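Local coordinates for methyltransferase domain-containing protein (Serratia marcescens, PDB 7CLU), which probably transfers a methyl group from S-adenosyl-L-methionine to a hydroxyl oxygen of a prodigiosin precursor, acting as a dimeric O-methyltransferase, at residues A[105-110]-A[292-297]. Sequence-based numbering, arbitrary orientation.
Sequences PLWGEL and SLNMLV
The indole N-H of W107 is donated to the side-chain carbonyl of N294, NE1 to OD1 3.0 Å, in an almost straight bond (170° at the hydrogen). The N-H points at a lone pair of OD1, in the carbonyl plane. Amide and indole are nearly coplanar, their planes 18° apart, and OD1 lies at the ring edge, close to the indole plane. With CG anti to the backbone N (chi1 -171°), N294 carries its amide toward NE1; its CB lies in the ring plane at the edge of the indole. Farther along the indole, CH2 of W107 presses against CB of L293 at 3.4 Å. The two methyls of V297 diverge: CG2 makes an off-centre CH-pi contact 4.0 Å from the centroid of the five-membered ring of W107, while CG1 meets CD1 of L110 at 3.6 Å. CD1 of L110 also touches CD2 of L293, 4.1 Å away, and L106 lays CD2 against the carbonyl O of V297. F16 of the second subunit stacks on W107, and F15 of that subunit meets it edge-to-face, so the indole is held at the dimer interface. The side chain of N294 is about 8 Å from that of H247, the predicted proton acceptor. The contact joins helix 93-107 and the turn at 107-110 to helix 286-298, consistent with the intertwined dimer of class II O-methyltransferases, which pair an N-terminal dimerisation domain with a Rossmann-like catalytic domain.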
# COMPACT_ATOMS: atom_id res chain seq x y z
N PRO A 105 -1.88 5.31 -8.87
CA PRO A 105 -1.91 4.86 -10.27
C PRO A 105 -0.53 4.57 -10.84
O PRO A 105 -0.36 3.57 -11.54
CB PRO A 105 -2.61 6.02 -11.00
CG PRO A 105 -3.34 6.75 -9.96
CD PRO A 105 -2.56 6.61 -8.70
N LEU A 106 0.46 5.41 -10.53
CA LEU A 106 1.80 5.22 -11.10
C LEU A 106 2.46 3.95 -10.56
O LEU A 106 3.09 3.21 -11.32
CB LEU A 106 2.67 6.43 -10.78
CG LEU A 106 2.32 7.72 -11.50
CD1 LEU A 106 3.04 8.88 -10.82
CD2 LEU A 106 2.74 7.60 -12.99
N TRP A 107 2.33 3.68 -9.26
CA TRP A 107 2.93 2.45 -8.75
C TRP A 107 2.26 1.21 -9.29
O TRP A 107 2.85 0.13 -9.23
CB TRP A 107 2.88 2.41 -7.22
CG TRP A 107 3.99 3.19 -6.57
CD1 TRP A 107 4.09 4.55 -6.46
CD2 TRP A 107 5.14 2.64 -5.89
NE1 TRP A 107 5.24 4.88 -5.77
CE2 TRP A 107 5.89 3.73 -5.41
CE3 TRP A 107 5.60 1.34 -5.66
CZ2 TRP A 107 7.09 3.56 -4.69
CZ3 TRP A 107 6.79 1.17 -4.96
CH2 TRP A 107 7.52 2.28 -4.47
N GLY A 108 1.04 1.33 -9.81
CA GLY A 108 0.44 0.21 -10.50
C GLY A 108 1.31 -0.29 -11.63
O GLY A 108 1.32 -1.48 -11.94
N GLU A 109 2.11 0.60 -12.22
CA GLU A 109 3.00 0.27 -13.33
C GLU A 109 4.47 0.28 -12.92
O GLU A 109 5.35 0.58 -13.74
CB GLU A 109 2.74 1.24 -14.49
CG GLU A 109 1.30 1.23 -15.01
CD GLU A 109 0.93 -0.10 -15.66
OE1 GLU A 109 1.65 -0.53 -16.58
OE2 GLU A 109 -0.07 -0.72 -15.23
N LEU A 110 4.75 -0.04 -11.65
CA LEU A 110 6.14 -0.13 -11.21
C LEU A 110 6.95 -1.09 -12.07
O LEU A 110 8.12 -0.83 -12.37
CB LEU A 110 6.21 -0.55 -9.74
CG LEU A 110 7.63 -0.79 -9.20
CD1 LEU A 110 8.43 0.51 -9.21
CD2 LEU A 110 7.59 -1.40 -7.79
N SER A 292 12.94 6.14 -3.23
CA SER A 292 13.68 6.08 -4.49
C SER A 292 12.81 5.53 -5.61
O SER A 292 12.77 6.08 -6.72
CB SER A 292 14.94 5.24 -4.31
OG SER A 292 15.91 5.55 -5.29
N LEU A 293 12.10 4.42 -5.33
CA LEU A 293 11.19 3.86 -6.32
C LEU A 293 10.06 4.83 -6.65
O LEU A 293 9.60 4.90 -7.80
CB LEU A 293 10.62 2.54 -5.81
CG LEU A 293 11.53 1.31 -5.82
CD1 LEU A 293 10.80 0.06 -5.27
CD2 LEU A 293 12.04 1.05 -7.24
N ASN A 294 9.58 5.58 -5.65
CA ASN A 294 8.57 6.61 -5.92
C ASN A 294 9.12 7.67 -6.86
O ASN A 294 8.40 8.17 -7.73
CB ASN A 294 8.09 7.24 -4.61
CG ASN A 294 6.89 8.16 -4.80
OD1 ASN A 294 5.80 7.70 -5.10
ND2 ASN A 294 7.09 9.46 -4.62
N MET A 295 10.40 8.03 -6.71
CA MET A 295 11.00 8.97 -7.65
C MET A 295 11.08 8.37 -9.05
O MET A 295 10.89 9.08 -10.05
CB MET A 295 12.39 9.37 -7.17
CG MET A 295 12.44 9.87 -5.77
SD MET A 295 11.02 10.92 -5.39
CE MET A 295 11.47 12.33 -6.31
N LEU A 296 11.35 7.07 -9.13
CA LEU A 296 11.45 6.39 -10.42
C LEU A 296 10.14 6.47 -11.19
O LEU A 296 10.13 6.81 -12.38
CB LEU A 296 11.86 4.93 -10.20
CG LEU A 296 11.71 3.98 -11.38
CD1 LEU A 296 12.67 4.39 -12.49
CD2 LEU A 296 11.98 2.53 -10.94
N VAL A 297 9.02 6.16 -10.52
CA VAL A 297 7.76 6.04 -11.25
C VAL A 297 7.15 7.39 -11.56
O VAL A 297 6.33 7.49 -12.49
CB VAL A 297 6.71 5.20 -10.49
CG1 VAL A 297 7.21 3.76 -10.28
CG2 VAL A 297 6.35 5.85 -9.17